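Long-range contact in Exo-beta-1,4-mannosidase (Rhizomucor miehei, PDB 4LYP), which probably removes terminal beta-1,4-linked mannose units from the non-reducing ends of manno-oligosaccharides, as a secreted fungal family 5 glycoside hydrolase: residues 96-108 against 112-124. Sequence-based numbering, arbitrary orientation. Where two conformers were deposited one is given.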
# COMPACT_ATOMS: atom_id res chain seq x y z
N LEU A 96 7.06 5.26 2.79
CA LEU A 96 6.20 4.15 3.24
C LEU A 96 4.77 4.40 2.74
O LEU A 96 4.21 5.48 2.91
CB LEU A 96 6.14 4.03 4.77
CG LEU A 96 7.52 3.85 5.44
CD1 LEU A 96 7.30 3.72 6.94
CD2 LEU A 96 8.26 2.60 4.91
N ARG A 97 4.22 3.36 2.11
CA ARG A 97 2.77 3.32 1.81
C ARG A 97 2.10 2.73 3.04
O ARG A 97 2.43 1.62 3.45
CB ARG A 97 2.54 2.53 0.53
CG ARG A 97 1.07 2.44 0.18
CD ARG A 97 0.91 2.02 -1.27
NE ARG A 97 -0.51 1.76 -1.61
CZ ARG A 97 -1.09 0.57 -1.70
NH1 ARG A 97 -0.48 -0.53 -1.29
NH2 ARG A 97 -2.36 0.51 -2.12
N VAL A 98 1.21 3.50 3.64
CA VAL A 98 0.63 3.19 4.92
C VAL A 98 -0.91 3.21 4.79
O VAL A 98 -1.45 3.79 3.89
CB VAL A 98 1.14 4.10 6.05
CG1 VAL A 98 2.66 4.03 6.10
CG2 VAL A 98 0.63 5.51 5.90
N MET A 99 -1.53 2.59 5.76
CA MET A 99 -2.99 2.56 5.78
C MET A 99 -3.52 3.55 6.82
O MET A 99 -3.25 3.49 7.96
CB MET A 99 -3.46 1.13 6.07
CG MET A 99 -4.98 0.90 5.98
SD MET A 99 -5.86 1.51 4.47
CE MET A 99 -6.63 -0.07 4.34
N ALA A 100 -4.31 4.50 6.33
CA ALA A 100 -4.88 5.58 7.11
C ALA A 100 -6.41 5.40 7.21
O ALA A 100 -7.18 6.39 7.18
CB ALA A 100 -4.53 6.92 6.56
N SER A 101 -6.84 4.14 7.33
CA SER A 101 -8.23 3.81 7.52
C SER A 101 -8.26 2.39 8.09
O SER A 101 -7.33 1.61 7.86
CB SER A 101 -9.01 3.85 6.20
OG SER A 101 -8.67 2.77 5.34
N SER A 102 -9.35 2.10 8.80
CA SER A 102 -9.76 0.70 9.08
C SER A 102 -11.11 0.79 9.75
O SER A 102 -11.29 1.56 10.68
CB SER A 102 -8.75 -0.09 9.88
OG SER A 102 -8.49 0.51 11.08
N GLU A 103 -12.02 -0.05 9.30
CA GLU A 103 -13.40 0.01 9.72
C GLU A 103 -13.75 -1.18 10.59
O GLU A 103 -13.35 -2.33 10.32
CB GLU A 103 -14.33 0.11 8.51
CG GLU A 103 -14.20 1.44 7.76
CD GLU A 103 -12.99 1.49 6.81
OE1 GLU A 103 -12.69 0.56 6.08
OE2 GLU A 103 -12.40 2.62 6.77
N GLY A 104 -14.56 -0.92 11.64
CA GLY A 104 -15.17 -1.99 12.43
C GLY A 104 -16.47 -2.47 11.78
O GLY A 104 -16.71 -2.20 10.59
N PRO A 105 -17.33 -3.18 12.50
CA PRO A 105 -17.19 -3.50 13.95
C PRO A 105 -16.03 -4.47 14.24
O PRO A 105 -15.55 -5.19 13.33
CB PRO A 105 -18.55 -4.11 14.29
CG PRO A 105 -19.07 -4.63 13.06
CD PRO A 105 -18.61 -3.73 11.93
N ASP A 106 -15.63 -4.53 15.50
CA ASP A 106 -14.43 -5.24 15.90
C ASP A 106 -14.66 -6.71 16.23
O ASP A 106 -13.79 -7.37 16.79
CB ASP A 106 -13.80 -4.53 17.14
CG ASP A 106 -13.22 -3.13 16.76
OD1 ASP A 106 -12.52 -3.11 15.71
OD2 ASP A 106 -13.44 -2.17 17.47
N ASP A 107 -15.82 -7.27 15.83
CA ASP A 107 -16.11 -8.68 15.96
C ASP A 107 -16.03 -9.38 14.61
O ASP A 107 -16.60 -10.50 14.46
CB ASP A 107 -17.52 -8.88 16.60
CG ASP A 107 -18.62 -8.40 15.72
OD1 ASP A 107 -18.42 -7.67 14.72
OD2 ASP A 107 -19.82 -8.69 16.04
N GLN A 108 -15.38 -8.79 13.61
CA GLN A 108 -15.35 -9.38 12.27
C GLN A 108 -14.03 -10.13 12.04
O GLN A 108 -12.96 -9.68 12.42
CB GLN A 108 -15.49 -8.32 11.20
CG GLN A 108 -16.89 -7.60 11.30
CD GLN A 108 -18.00 -8.59 11.02
OE1 GLN A 108 -18.05 -9.18 9.93
NE2 GLN A 108 -18.89 -8.77 11.99
N MET A 112 -8.03 -6.00 10.45
CA MET A 112 -7.27 -5.33 11.48
C MET A 112 -8.12 -5.04 12.68
O MET A 112 -9.24 -4.54 12.57
CB MET A 112 -6.81 -3.99 10.91
CG MET A 112 -5.80 -4.16 9.73
SD MET A 112 -5.78 -2.78 8.53
CE MET A 112 -5.08 -1.42 9.47
N ARG A 113 -7.59 -5.33 13.86
CA ARG A 113 -8.30 -5.11 15.11
C ARG A 113 -7.29 -4.57 16.14
O ARG A 113 -6.18 -5.10 16.24
CB ARG A 113 -8.91 -6.44 15.64
CG ARG A 113 -9.87 -6.24 16.81
CD ARG A 113 -10.34 -7.53 17.43
NE ARG A 113 -11.13 -8.33 16.52
CZ ARG A 113 -10.97 -9.57 16.09
NH1 ARG A 113 -9.90 -10.25 16.46
NH2 ARG A 113 -11.92 -10.16 15.31
N PRO A 114 -7.67 -3.59 16.97
CA PRO A 114 -8.94 -2.87 16.87
C PRO A 114 -8.93 -1.91 15.64
O PRO A 114 -7.85 -1.43 15.23
CB PRO A 114 -8.99 -2.07 18.22
CG PRO A 114 -7.51 -1.85 18.55
CD PRO A 114 -6.77 -3.04 18.01
N SER A 115 -10.12 -1.66 15.11
CA SER A 115 -10.28 -0.76 13.99
C SER A 115 -10.07 0.72 14.41
O SER A 115 -10.33 1.12 15.56
CB SER A 115 -11.66 -0.94 13.39
OG SER A 115 -12.71 -0.68 14.32
N MET A 116 -9.65 1.50 13.43
CA MET A 116 -9.56 2.95 13.63
C MET A 116 -10.95 3.61 13.81
O MET A 116 -11.12 4.54 14.57
CB MET A 116 -8.83 3.52 12.41
CG MET A 116 -8.50 4.98 12.43
SD MET A 116 -7.98 5.49 10.80
CE MET A 116 -7.16 7.04 11.22
N MET A 117 -11.90 3.10 13.00
CA MET A 117 -13.25 3.71 12.92
C MET A 117 -14.27 2.56 13.12
O MET A 117 -14.80 1.98 12.17
CB MET A 117 -13.45 4.42 11.63
CG MET A 117 -14.72 5.23 11.61
SD MET A 117 -15.01 6.28 10.17
CE MET A 117 -15.45 5.09 8.92
N PRO A 118 -14.57 2.25 14.40
CA PRO A 118 -15.45 1.11 14.67
C PRO A 118 -16.92 1.26 14.19
O PRO A 118 -17.56 0.26 13.89
CB PRO A 118 -15.38 0.91 16.24
CG PRO A 118 -14.87 2.28 16.70
CD PRO A 118 -13.89 2.71 15.62
N GLN A 119 -17.38 2.50 14.10
CA GLN A 119 -18.68 2.82 13.50
C GLN A 119 -18.45 4.11 12.74
O GLN A 119 -17.56 4.88 13.06
CB GLN A 119 -19.78 3.07 14.62
CG GLN A 119 -20.05 1.88 15.48
CD GLN A 119 -21.14 2.18 16.50
OE1 GLN A 119 -20.86 2.69 17.54
NE2 GLN A 119 -22.39 1.87 16.15
N PRO A 120 -19.30 4.45 11.76
CA PRO A 120 -19.08 5.69 10.99
C PRO A 120 -18.92 6.91 11.84
O PRO A 120 -19.83 7.17 12.67
CB PRO A 120 -20.30 5.75 10.06
CG PRO A 120 -20.73 4.31 9.92
CD PRO A 120 -20.48 3.72 11.28
N GLY A 121 -17.85 7.64 11.69
CA GLY A 121 -17.63 8.88 12.41
C GLY A 121 -17.24 8.73 13.85
O GLY A 121 -17.01 9.73 14.53
N LYS A 122 -17.08 7.49 14.31
CA LYS A 122 -16.67 7.23 15.74
C LYS A 122 -15.31 6.55 15.67
O LYS A 122 -15.17 5.51 15.03
CB LYS A 122 -17.71 6.34 16.40
CG LYS A 122 -19.02 7.09 16.58
CD LYS A 122 -18.93 8.17 17.70
CE LYS A 122 -20.28 8.69 18.18
NZ LYS A 122 -20.66 8.19 19.54
N TYR A 123 -14.34 7.15 16.30
CA TYR A 123 -12.97 6.74 16.16
C TYR A 123 -12.43 6.13 17.46
O TYR A 123 -12.80 6.53 18.58
CB TYR A 123 -12.06 7.90 15.73
CG TYR A 123 -12.30 8.25 14.29
CD1 TYR A 123 -11.54 7.65 13.27
CD2 TYR A 123 -13.32 9.16 13.90
CE1 TYR A 123 -11.81 7.92 11.97
CE2 TYR A 123 -13.60 9.43 12.58
CZ TYR A 123 -12.83 8.81 11.59
OH TYR A 123 -13.06 9.08 10.29
N ASN A 124 -11.51 5.17 17.30
CA ASN A 124 -10.72 4.65 18.41
C ASN A 124 -9.49 5.54 18.49
O ASN A 124 -8.57 5.45 17.66
CB ASN A 124 -10.33 3.19 18.11
CG ASN A 124 -9.64 2.55 19.25
OD1 ASN A 124 -8.79 3.20 19.91
ND2 ASN A 124 -9.91 1.25 19.50
O HOH W 1 -6.90 -0.92 12.63
O HOH W 2 -10.37 -3.17 10.22
O HOH W 3 -11.82 0.05 17.65
O HOH W 4 -11.82 -4.76 13.57
O HOH W 5 -12.81 -7.36 13.91
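S102 and M116 meet where the TIM barrel's β-α loop, running from strand 95-99 to helix 125-140, folds back on itself, a worked example of how a long loop can be held by its own backbone and a few polar side chains. A single beta bridge joins E103 to M117: M117 N donates to S102 O nearly in line with the carbonyl, and G104 N returns a 3.0 Å bond to M117 O from above that carbonyl's plane. Beside it, S102 OG accepts a hydrogen bond from M116 N at 2.8 Å, nearly straight at 164°; with chi1 at 58° the hydroxyl sits between its own N and carbonyl carbon, facing the returning chain, and water 1 links it to P114 O. The inner end is buried, with methionine side chains laid against the backbone of 100-102. M112 CE lies 3.9 Å from S102 CB, while the extended M116 side chain lays SD 3.7 Å from S101 CA, with helices 65-69 and 197-213 close by.

Farther out, beyond the cis-proline P105, the contact is more polar and partly exposed. R113, bent at chi3, brings NE to D106 O at 2.8 Å, and its NH1 is bound by Y405 O. Water 3 ties D106 OD2 to S115 O and N124 ND2. The carboxylate of D106 gathers two donors of S115: S115 N (2.9 Å) and S115 OG (2.8 Å) both reach D106 OD1 on its syn side, each about 30° out of the carboxylate plane and from opposite faces of it.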